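Local coordinates for protein putative histidinol-phosphate aminotransferase (Erwinia carotovora atroseptica, PDB 3LY1) that binds pyridoxal 5'-phosphate and probably acts as an aminotransferase, perhaps on histidinol phosphate, at residues A[80-85]-A[106-111]; A[94-99]-A[117-122]; A[100-105]-A[144-149]. All coordinates share one frame; numbering follows the deposited sequence.

How the contacts relate
The three contacts interleave along the chain in the cofactor-binding part of the fold, where two helices pack on one side of the mixed sheet. Contact 1 packs segment 80-85 of helix 76-88 against segment 106-111 of helix 104-111. Contact 2 pairs strands 94-98 and 115-119 at one border of the sheet. Contact 3 lays 100-105 on strand 143-148, the other neighbour of strand 94-98. Contacts 2 and 3 are centred about 9 Å apart, contacts 1 and 3 about 10 Å, and contacts 1 and 2 about 15 Å. A salt bridge from Glu106 to Lys118 ties contact 1 to contact 2. Contacts 1 and 3 place Ile81, Tyr102 and Val148 in the cofactor pocket.

Contact 1 (A[80-85]-A[106-111]); sequences GIRAAI and EHFAKI. With EDO (1,2-ethanediol), chain G; EDO (1,2-ethanediol), chain J.
Phe108 lays one face of its ring on the aliphatic stem of Arg82. Arg82 CB sits 3.7 Å from the ring centroid, 9° off the normal, which makes a CH-pi contact over the face. Arg82 CG reaches Phe108 CE1 at 3.6 Å, nearer the rim. On the opposite face, toward the rim, lies CD2 of the preceding His107. Ile81 CG2 comes obliquely to Phe108 CD2 at 4.2 Å. Ile85 CG2 meets Phe108 CB at 3.9 Å, and the same methyl touches Ala109 N.

The Arg82 chain starts with CG opposite the backbone N (chi1 -171°) and bends at chi3. The stem thus stays on the ring while the guanidinium leads away, its plane nearly perpendicular to the ring. Salt bridges to Glu79 and Glu86 and a bond to Tyr238 O hold that charged end. The contact itself is apolar and buried.

The axes of the two short helical segments come within 9.4 Å, their directions 37° apart. Val239 of the second subunit packs on Phe108. Helix 76-88 packs on the mixed sheet: Ile81 touches strands 143-148, 174-179 and 205-210, and Ile85 touches Ile144 and Ile177.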
loop_
_atom_site.group_PDB
_atom_site.type_symbol
_atom_site.label_atom_id
_atom_site.label_comp_id
_atom_site.label_asym_id
_atom_site.label_seq_id
_atom_site.Cartn_x
_atom_site.Cartn_y
_atom_site.Cartn_z
ATOM N N GLY A 80 7.747 -3.473 -1.975
ATOM C CA GLY A 80 8.639 -4.119 -2.957
ATOM C C GLY A 80 9.498 -5.225 -2.408
ATOM O O GLY A 80 9.600 -6.296 -3.020
ATOM N N ILE A 81 10.050 -5.014 -1.211
ATOM C CA ILE A 81 10.864 -6.029 -0.570
ATOM C C ILE A 81 9.995 -7.233 -0.250
ATOM O O ILE A 81 10.372 -8.367 -0.553
ATOM C CB ILE A 81 11.533 -5.525 0.732
ATOM C CG1 ILE A 81 12.437 -4.326 0.440
ATOM C CG2 ILE A 81 12.286 -6.704 1.408
ATOM C CD1 ILE A 81 12.812 -3.432 1.687
ATOM N N ARG A 82 8.829 -6.981 0.345
ATOM C CA ARG A 82 7.852 -8.042 0.620
ATOM C C ARG A 82 7.482 -8.833 -0.625
ATOM O O ARG A 82 7.589 -10.050 -0.642
ATOM C CB ARG A 82 6.590 -7.511 1.321
ATOM C CG ARG A 82 5.687 -8.679 1.786
ATOM C CD ARG A 82 4.304 -8.227 2.295
ATOM N NE ARG A 82 3.675 -7.369 1.312
ATOM C CZ ARG A 82 3.144 -7.782 0.174
ATOM N NH1 ARG A 82 3.125 -9.083 -0.181
ATOM N NH2 ARG A 82 2.661 -6.891 -0.644
ATOM N N ALA A 83 7.095 -8.149 -1.683
ATOM C CA ALA A 83 6.659 -8.799 -2.903
ATOM C C ALA A 83 7.775 -9.608 -3.571
ATOM O O ALA A 83 7.525 -10.729 -4.045
ATOM C CB ALA A 83 6.092 -7.786 -3.883
ATOM N N ALA A 84 8.992 -9.049 -3.568
ATOM C CA ALA A 84 10.152 -9.719 -4.114
ATOM C C ALA A 84 10.397 -11.004 -3.366
ATOM O O ALA A 84 10.587 -12.044 -3.992
ATOM C CB ALA A 84 11.390 -8.816 -4.096
ATOM N N ILE A 85 10.364 -10.960 -2.037
ATOM C CA ILE A 85 10.600 -12.171 -1.223
ATOM C C ILE A 85 9.468 -13.190 -1.414
ATOM O O ILE A 85 9.711 -14.391 -1.614
ATOM C CB ILE A 85 10.762 -11.831 0.293
ATOM C CG1 ILE A 85 11.969 -10.901 0.544
ATOM C CG2 ILE A 85 10.827 -13.131 1.168
ATOM C CD1 ILE A 85 13.295 -11.520 0.289
ATOM N N GLU A 106 15.161 -10.259 5.983
ATOM C CA GLU A 106 15.113 -11.346 6.959
ATOM C C GLU A 106 13.671 -11.592 7.498
ATOM O O GLU A 106 13.225 -12.755 7.655
ATOM C CB GLU A 106 16.105 -11.059 8.095
ATOM C CG GLU A 106 15.880 -11.835 9.331
ATOM C CD GLU A 106 16.989 -11.654 10.363
ATOM O OE1 GLU A 106 17.633 -10.592 10.410
ATOM O OE2 GLU A 106 17.188 -12.578 11.154
ATOM N N HIS A 107 12.997 -10.501 7.820
ATOM C CA HIS A 107 11.639 -10.507 8.361
ATOM C C HIS A 107 10.678 -11.273 7.458
ATOM O O HIS A 107 9.967 -12.187 7.932
ATOM C CB HIS A 107 11.160 -9.058 8.571
ATOM C CG HIS A 107 9.716 -8.931 8.947
ATOM N ND1 HIS A 107 9.267 -9.040 10.244
ATOM C CD2 HIS A 107 8.619 -8.638 8.195
ATOM C CE1 HIS A 107 7.952 -8.886 10.265
ATOM N NE2 HIS A 107 7.535 -8.638 9.038
ATOM N N PHE A 108 10.631 -10.904 6.171
ATOM C CA PHE A 108 9.745 -11.565 5.223
ATOM C C PHE A 108 10.263 -12.956 4.877
ATOM O O PHE A 108 9.471 -13.888 4.602
ATOM C CB PHE A 108 9.513 -10.691 3.969
ATOM C CG PHE A 108 8.817 -9.381 4.265
ATOM C CD1 PHE A 108 7.525 -9.358 4.779
ATOM C CD2 PHE A 108 9.451 -8.185 4.055
ATOM C CE1 PHE A 108 6.915 -8.157 5.103
ATOM C CE2 PHE A 108 8.814 -6.994 4.351
ATOM C CZ PHE A 108 7.557 -7.001 4.878
ATOM N N ALA A 109 11.583 -13.147 4.944
ATOM C CA ALA A 109 12.135 -14.485 4.700
ATOM C C ALA A 109 11.720 -15.492 5.769
ATOM O O ALA A 109 11.363 -16.664 5.472
ATOM C CB ALA A 109 13.700 -14.428 4.526
ATOM N N LYS A 110 11.738 -15.042 7.009
ATOM C CA LYS A 110 11.262 -15.837 8.134
ATOM C C LYS A 110 9.759 -16.179 8.057
ATOM O O LYS A 110 9.380 -17.296 8.337
ATOM C CB LYS A 110 11.568 -15.135 9.433
ATOM C CG LYS A 110 13.047 -15.174 9.789
ATOM C CD LYS A 110 13.265 -15.007 11.315
ATOM C CE LYS A 110 13.407 -13.576 11.716
ATOM N NZ LYS A 110 13.286 -13.368 13.237
ATOM N N ILE A 111 8.929 -15.217 7.683
ATOM C CA ILE A 111 7.498 -15.454 7.428
ATOM C C ILE A 111 7.314 -16.553 6.384
ATOM O O ILE A 111 6.497 -17.458 6.565
ATOM C CB ILE A 111 6.785 -14.110 7.060
ATOM C CG1 ILE A 111 6.666 -13.226 8.314
ATOM C CG2 ILE A 111 5.427 -14.350 6.417
ATOM C CD1 ILE A 111 6.577 -11.740 8.029
HETATM C C1 EDO G . 19.540 -7.947 9.018
HETATM O O1 EDO G . 18.432 -8.845 8.850
HETATM C C2 EDO G . 19.566 -7.193 10.364
HETATM O O2 EDO G . 20.927 -6.748 10.677
HETATM C C1 EDO J . 10.899 -9.235 13.100
HETATM O O1 EDO J . 10.054 -8.987 14.234
HETATM C C2 EDO J . 10.479 -10.519 12.378
HETATM O O2 EDO J . 11.013 -11.709 12.979
#

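Contact 2 (A[94-99]-A[117-122]); sequences QLVIPE and TKVKML. With EDO (1,2-ethanediol), chain G.
Ile97 lies alongside Lys118, both side chains pointing the same way, with Ile97 CD1 3.8 Å from Lys118 CG. They belong to the two parallel strands of a beta-alpha-beta unit, strand 94-98, helix 104-111 and strand 115-119. Strand 115-119 is the outermost of the mixed sheet on this side within the chain. Thr117 N donates to Leu95 O at 2.8 Å, almost in line with the carbonyl. Ile97 then bonds both ways: its N donates to Thr117 O, and its O accepts Val119 N at 2.9 Å in the carbonyl plane. Glu99 N to Val119 O is more bent, with the donor 43° out of the carbonyl plane.

Val96 and Thr117 turn to the other face of the sheet. Val96 and Val119 both pack on Leu132 of helix 129-137. The extended Lys118 chain carries NZ to a salt bridge with Glu106 of helix 104-111. A water joins Lys118 NZ to Glu99 O, accepting from the amine and donating to the carbonyl.

Past the last bridge, selenomethionine Met121 folds back through bends at chi2 (-48°) and chi3. Its SE rests 3.5 Å from Pro98 CB.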
loop_
_atom_site.group_PDB
_atom_site.type_symbol
_atom_site.label_atom_id
_atom_site.label_comp_id
_atom_site.label_asym_id
_atom_site.label_seq_id
_atom_site.Cartn_x
_atom_site.Cartn_y
_atom_site.Cartn_z
ATOM N N GLN A 94 16.908 -20.247 0.611
ATOM C CA GLN A 94 17.625 -19.528 1.666
ATOM C C GLN A 94 17.701 -18.063 1.259
ATOM O O GLN A 94 17.742 -17.756 0.073
ATOM C CB GLN A 94 19.043 -20.071 1.881
ATOM C CG GLN A 94 20.023 -19.756 0.760
ATOM C CD GLN A 94 21.507 -20.036 1.084
ATOM O OE1 GLN A 94 22.322 -20.070 0.167
ATOM N NE2 GLN A 94 21.843 -20.257 2.342
ATOM N N LEU A 95 17.711 -17.180 2.242
ATOM C CA LEU A 95 18.036 -15.775 2.009
ATOM C C LEU A 95 19.489 -15.601 2.459
ATOM O O LEU A 95 19.827 -15.991 3.573
ATOM C CB LEU A 95 17.131 -14.861 2.848
ATOM C CG LEU A 95 17.512 -13.387 2.895
ATOM C CD1 LEU A 95 17.127 -12.773 1.587
ATOM C CD2 LEU A 95 16.833 -12.649 4.077
ATOM N N VAL A 96 20.316 -15.022 1.601
ATOM C CA VAL A 96 21.731 -14.737 1.898
ATOM C C VAL A 96 21.873 -13.231 2.070
ATOM O O VAL A 96 21.529 -12.453 1.163
ATOM C CB VAL A 96 22.685 -15.258 0.801
ATOM C CG1 VAL A 96 24.136 -14.865 1.120
ATOM C CG2 VAL A 96 22.582 -16.796 0.681
ATOM N N ILE A 97 22.329 -12.831 3.261
ATOM C CA ILE A 97 22.471 -11.405 3.623
ATOM C C ILE A 97 23.752 -11.209 4.450
ATOM O O ILE A 97 24.220 -12.168 5.160
ATOM C CB ILE A 97 21.276 -10.865 4.474
ATOM C CG1 ILE A 97 20.752 -11.911 5.485
ATOM C CG2 ILE A 97 20.095 -10.356 3.550
ATOM C CD1 ILE A 97 19.857 -11.304 6.637
ATOM N N PRO A 98 24.293 -10.000 4.415
ATOM C CA PRO A 98 25.265 -9.525 5.406
ATOM C C PRO A 98 24.603 -9.508 6.770
ATOM O O PRO A 98 23.394 -9.300 6.850
ATOM C CB PRO A 98 25.590 -8.089 4.946
ATOM C CG PRO A 98 25.104 -8.004 3.541
ATOM C CD PRO A 98 23.916 -8.909 3.486
ATOM N N GLU A 99 25.378 -9.722 7.823
ATOM C CA GLU A 99 24.823 -9.861 9.156
ATOM C C GLU A 99 24.193 -8.538 9.608
ATOM O O GLU A 99 23.223 -8.554 10.384
ATOM C CB GLU A 99 25.892 -10.327 10.151
ATOM C CG GLU A 99 25.368 -10.524 11.555
ATOM C CD GLU A 99 26.322 -11.281 12.449
ATOM O OE1 GLU A 99 27.474 -11.553 12.026
ATOM O OE2 GLU A 99 25.905 -11.588 13.585
ATOM N N THR A 117 20.655 -17.060 5.986
ATOM C CA THR A 117 22.089 -17.290 6.071
ATOM C C THR A 117 22.783 -15.934 6.137
ATOM O O THR A 117 22.860 -15.213 5.132
ATOM C CB THR A 117 22.574 -18.135 4.859
ATOM O OG1 THR A 117 21.920 -19.412 4.873
ATOM C CG2 THR A 117 24.105 -18.353 4.900
ATOM N N LYS A 118 23.254 -15.572 7.331
ATOM C CA LYS A 118 23.904 -14.297 7.558
ATOM C C LYS A 118 25.415 -14.484 7.511
ATOM O O LYS A 118 25.945 -15.434 8.102
ATOM C CB LYS A 118 23.508 -13.710 8.922
ATOM C CG LYS A 118 22.091 -13.213 9.000
ATOM C CD LYS A 118 21.770 -12.703 10.421
ATOM C CE LYS A 118 20.282 -12.501 10.556
ATOM N NZ LYS A 118 19.940 -11.790 11.806
ATOM N N VAL A 119 26.087 -13.599 6.781
ATOM C CA VAL A 119 27.521 -13.620 6.609
ATOM C C VAL A 119 28.138 -12.465 7.395
ATOM O O VAL A 119 27.791 -11.287 7.205
ATOM C CB VAL A 119 27.903 -13.510 5.108
ATOM C CG1 VAL A 119 29.429 -13.455 4.940
ATOM C CG2 VAL A 119 27.264 -14.667 4.328
ATOM N N LYS A 120 29.052 -12.825 8.289
ATOM C CA LYS A 120 29.703 -11.859 9.174
ATOM C C LYS A 120 30.305 -10.717 8.357
ATOM O O LYS A 120 30.793 -10.932 7.258
ATOM C CB LYS A 120 30.755 -12.575 10.023
ATOM C CG LYS A 120 31.383 -11.735 11.133
ATOM C CD LYS A 120 32.498 -12.509 11.869
ATOM C CE LYS A 120 33.072 -11.684 13.041
ATOM N NZ LYS A 120 33.284 -12.559 14.249
HETATM N N MSE A 121 30.216 -9.495 8.862
HETATM C CA MSE A 121 30.852 -8.364 8.202
HETATM C C MSE A 121 32.390 -8.490 8.277
HETATM O O MSE A 121 32.927 -9.162 9.176
HETATM C CB MSE A 121 30.463 -7.037 8.861
HETATM C CG MSE A 121 28.950 -6.793 8.985
HETATM SE SE MSE A 121 27.888 -7.100 7.400
HETATM C CE MSE A 121 27.958 -5.322 6.659
ATOM N N LEU A 122 33.082 -7.880 7.321
ATOM C CA LEU A 122 34.542 -7.795 7.373
ATOM C C LEU A 122 34.923 -6.879 8.516
ATOM O O LEU A 122 34.067 -6.157 9.042
ATOM C CB LEU A 122 35.148 -7.308 6.038
ATOM C CG LEU A 122 34.960 -8.319 4.893
ATOM C CD1 LEU A 122 35.570 -7.796 3.623
ATOM C CD2 LEU A 122 35.515 -9.721 5.223
HETATM C C1 EDO G . 19.540 -7.947 9.018
HETATM O O1 EDO G . 18.432 -8.845 8.850
HETATM C C2 EDO G . 19.566 -7.193 10.364
HETATM O O2 EDO G . 20.927 -6.748 10.677
HETATM O O HOH W 1 21.826 -9.793 12.115
#

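Contact 3 (A[100-105]-A[144-149]); sequences LTYGDG and IVYLVN. With PLP (pyridoxal-5'-phosphate), chain E; EDO (1,2-ethanediol), chain G; EDO (1,2-ethanediol), chain L.
Tyr146 runs its ring up to the loop 100-105 and meets Tyr102 twice. Its CE2 lies 3.4 Å from Tyr102 O, and the carbonyl oxygen comes to the ring edge, in the ring plane. Its OH approaches the edge of the Tyr102 ring, 3.5 Å from Tyr102 CD2. The phenol oxygen is hydrogen-bonded to Asp179, a residue of the cofactor pocket. Gly105 N lies obliquely by the Tyr146 ring, 4.2 Å from CE2. Gly105 has no side chain, and its backbone comes close to the ring at the start of helix 104-111.

Tyr102 turns its ring face to the pyridoxal phosphate. PLP C3 lies 3.7 Å above the Tyr102 ring plane, over its centre, so the phenol and pyridine rings lie face to face, nearly parallel. With chi1 at -170°, Tyr102 CG is trans to N, which swings the ring out from the loop over the cofactor. This matches the aromatic residue that stacks on the cofactor in fold-type I aminotransferases. Tyr102 follows strand 94-98, while Tyr146 and Val148 come from the adjacent parallel strand 143-148. Ile81 of helix 76-88 packs against both tyrosines.

Thr101 and Val148 complete the contact. Val148 CG2 touches Thr101 OG1 at 3.5 Å, and its other methyl, CG1, meets the cofactor methyl C2A at 3.4 Å. The Thr101 hydroxyl is hydrogen-bonded to Asn151 and also accepts from a water. That water donates as well to Tyr146 O and accepts from Val148 N, 2.9 Å away, bridging loop and strand.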
loop_
_atom_site.group_PDB
_atom_site.type_symbol
_atom_site.label_atom_id
_atom_site.label_comp_id
_atom_site.label_asym_id
_atom_site.label_seq_id
_atom_site.Cartn_x
_atom_site.Cartn_y
_atom_site.Cartn_z
ATOM N N LEU A 100 24.746 -7.423 9.133
ATOM C CA LEU A 100 24.319 -6.062 9.536
ATOM C C LEU A 100 23.797 -5.293 8.309
ATOM O O LEU A 100 24.558 -4.725 7.513
ATOM C CB LEU A 100 25.456 -5.265 10.187
ATOM C CG LEU A 100 25.119 -3.850 10.757
ATOM C CD1 LEU A 100 24.249 -3.990 12.024
ATOM C CD2 LEU A 100 26.381 -3.011 11.063
ATOM N N THR A 101 22.479 -5.288 8.168
ATOM C CA THR A 101 21.817 -4.680 7.052
ATOM C C THR A 101 20.342 -4.351 7.385
ATOM O O THR A 101 19.913 -4.480 8.534
ATOM C CB THR A 101 21.942 -5.607 5.778
ATOM O OG1 THR A 101 21.615 -4.831 4.632
ATOM C CG2 THR A 101 21.019 -6.874 5.821
ATOM N N TYR A 102 19.571 -3.908 6.398
ATOM C CA TYR A 102 18.159 -3.563 6.601
ATOM C C TYR A 102 17.337 -4.842 6.830
ATOM O O TYR A 102 17.386 -5.768 6.003
ATOM C CB TYR A 102 17.637 -2.768 5.407
ATOM C CG TYR A 102 16.272 -2.168 5.633
ATOM C CD1 TYR A 102 16.057 -1.221 6.653
ATOM C CD2 TYR A 102 15.194 -2.540 4.845
ATOM C CE1 TYR A 102 14.810 -0.681 6.869
ATOM C CE2 TYR A 102 13.943 -2.017 5.060
ATOM C CZ TYR A 102 13.750 -1.073 6.058
ATOM O OH TYR A 102 12.501 -0.519 6.239
ATOM N N GLY A 103 16.615 -4.883 7.961
ATOM C CA GLY A 103 16.018 -6.129 8.473
ATOM C C GLY A 103 14.784 -6.665 7.767
ATOM O O GLY A 103 14.344 -7.782 8.059
ATOM N N ASP A 104 14.198 -5.901 6.873
ATOM C CA ASP A 104 12.957 -6.352 6.205
ATOM C C ASP A 104 13.129 -7.596 5.385
ATOM O O ASP A 104 12.209 -8.359 5.279
ATOM C CB ASP A 104 12.361 -5.273 5.310
ATOM C CG ASP A 104 11.589 -4.213 6.092
ATOM O OD1 ASP A 104 11.706 -4.152 7.334
ATOM O OD2 ASP A 104 10.850 -3.438 5.442
ATOM N N GLY A 105 14.287 -7.796 4.761
ATOM C CA GLY A 105 14.502 -9.007 4.001
ATOM C C GLY A 105 14.400 -10.249 4.893
ATOM O O GLY A 105 13.641 -11.167 4.598
ATOM N N ILE A 144 17.990 -16.346 -2.424
ATOM C CA ILE A 144 17.732 -14.921 -2.695
ATOM C C ILE A 144 18.824 -14.162 -1.991
ATOM O O ILE A 144 19.083 -14.422 -0.819
ATOM C CB ILE A 144 16.364 -14.454 -2.130
ATOM C CG1 ILE A 144 15.228 -15.311 -2.708
ATOM C CG2 ILE A 144 16.129 -12.931 -2.384
ATOM C CD1 ILE A 144 13.846 -15.021 -2.114
ATOM N N VAL A 145 19.465 -13.219 -2.684
ATOM C CA VAL A 145 20.561 -12.437 -2.118
ATOM C C VAL A 145 20.010 -11.021 -2.015
ATOM O O VAL A 145 19.512 -10.511 -3.002
ATOM C CB VAL A 145 21.824 -12.431 -3.015
ATOM C CG1 VAL A 145 22.942 -11.562 -2.348
ATOM C CG2 VAL A 145 22.310 -13.856 -3.319
ATOM N N TYR A 146 20.063 -10.409 -0.830
ATOM C CA TYR A 146 19.534 -9.047 -0.623
ATOM C C TYR A 146 20.694 -8.116 -0.269
ATOM O O TYR A 146 21.300 -8.272 0.796
ATOM C CB TYR A 146 18.439 -9.069 0.453
ATOM C CG TYR A 146 17.870 -7.727 0.868
ATOM C CD1 TYR A 146 17.260 -6.888 -0.061
ATOM C CD2 TYR A 146 17.934 -7.302 2.189
ATOM C CE1 TYR A 146 16.745 -5.673 0.292
ATOM C CE2 TYR A 146 17.378 -6.076 2.576
ATOM C CZ TYR A 146 16.808 -5.257 1.608
ATOM O OH TYR A 146 16.291 -4.024 1.927
ATOM N N LEU A 147 20.968 -7.177 -1.181
ATOM C CA LEU A 147 22.118 -6.292 -1.151
ATOM C C LEU A 147 21.616 -4.855 -1.112
ATOM O O LEU A 147 21.031 -4.369 -2.059
ATOM C CB LEU A 147 22.989 -6.487 -2.387
ATOM C CG LEU A 147 23.595 -7.870 -2.664
ATOM C CD1 LEU A 147 24.367 -7.830 -4.006
ATOM C CD2 LEU A 147 24.491 -8.359 -1.506
ATOM N N VAL A 148 21.801 -4.222 0.026
ATOM C CA VAL A 148 21.451 -2.817 0.213
ATOM C C VAL A 148 22.683 -1.983 -0.042
ATOM O O VAL A 148 23.760 -2.229 0.564
ATOM C CB VAL A 148 20.858 -2.588 1.637
ATOM C CG1 VAL A 148 20.375 -1.112 1.759
ATOM C CG2 VAL A 148 19.717 -3.606 1.901
ATOM N N ASN A 149 22.537 -0.976 -0.913
ATOM C CA ASN A 149 23.671 -0.265 -1.465
ATOM C C ASN A 149 23.253 1.133 -1.832
ATOM O O ASN A 149 22.616 1.303 -2.854
ATOM C CB ASN A 149 24.193 -0.944 -2.751
ATOM C CG ASN A 149 25.629 -0.561 -3.083
ATOM O OD1 ASN A 149 26.429 -0.238 -2.169
ATOM N ND2 ASN A 149 25.967 -0.544 -4.402
HETATM N N1 PLP E . 15.147 0.066 1.964
HETATM C C2 PLP E . 16.005 0.650 2.873
HETATM C C2A PLP E . 17.475 0.319 2.795
HETATM C C3 PLP E . 15.472 1.495 3.846
HETATM O O3 PLP E . 16.313 2.056 4.752
HETATM C C4 PLP E . 14.081 1.738 3.883
HETATM C C4A PLP E . 13.504 2.748 4.842
HETATM O O4A PLP E . 13.844 2.624 6.007
HETATM C C5 PLP E . 13.227 1.125 2.959
HETATM C C6 PLP E . 13.798 0.274 2.012
HETATM C C5A PLP E . 11.728 1.337 2.964
HETATM O O4P PLP E . 11.314 2.696 2.729
HETATM P P PLP E . 9.936 3.024 1.994
HETATM O O1P PLP E . 8.891 1.987 2.261
HETATM O O2P PLP E . 10.357 3.094 0.550
HETATM O O3P PLP E . 9.602 4.390 2.572
HETATM C C1 EDO G . 19.540 -7.947 9.018
HETATM O O1 EDO G . 18.432 -8.845 8.850
HETATM C C2 EDO G . 19.566 -7.193 10.364
HETATM O O2 EDO G . 20.927 -6.748 10.677
HETATM C C1 EDO L . 14.409 -9.775 12.507
HETATM O O1 EDO L . 13.504 -10.568 11.728
HETATM C C2 EDO L . 14.234 -8.335 12.045
HETATM O O2 EDO L . 14.756 -8.239 10.721
HETATM O O HOH W 2 22.408 -6.031 2.203
#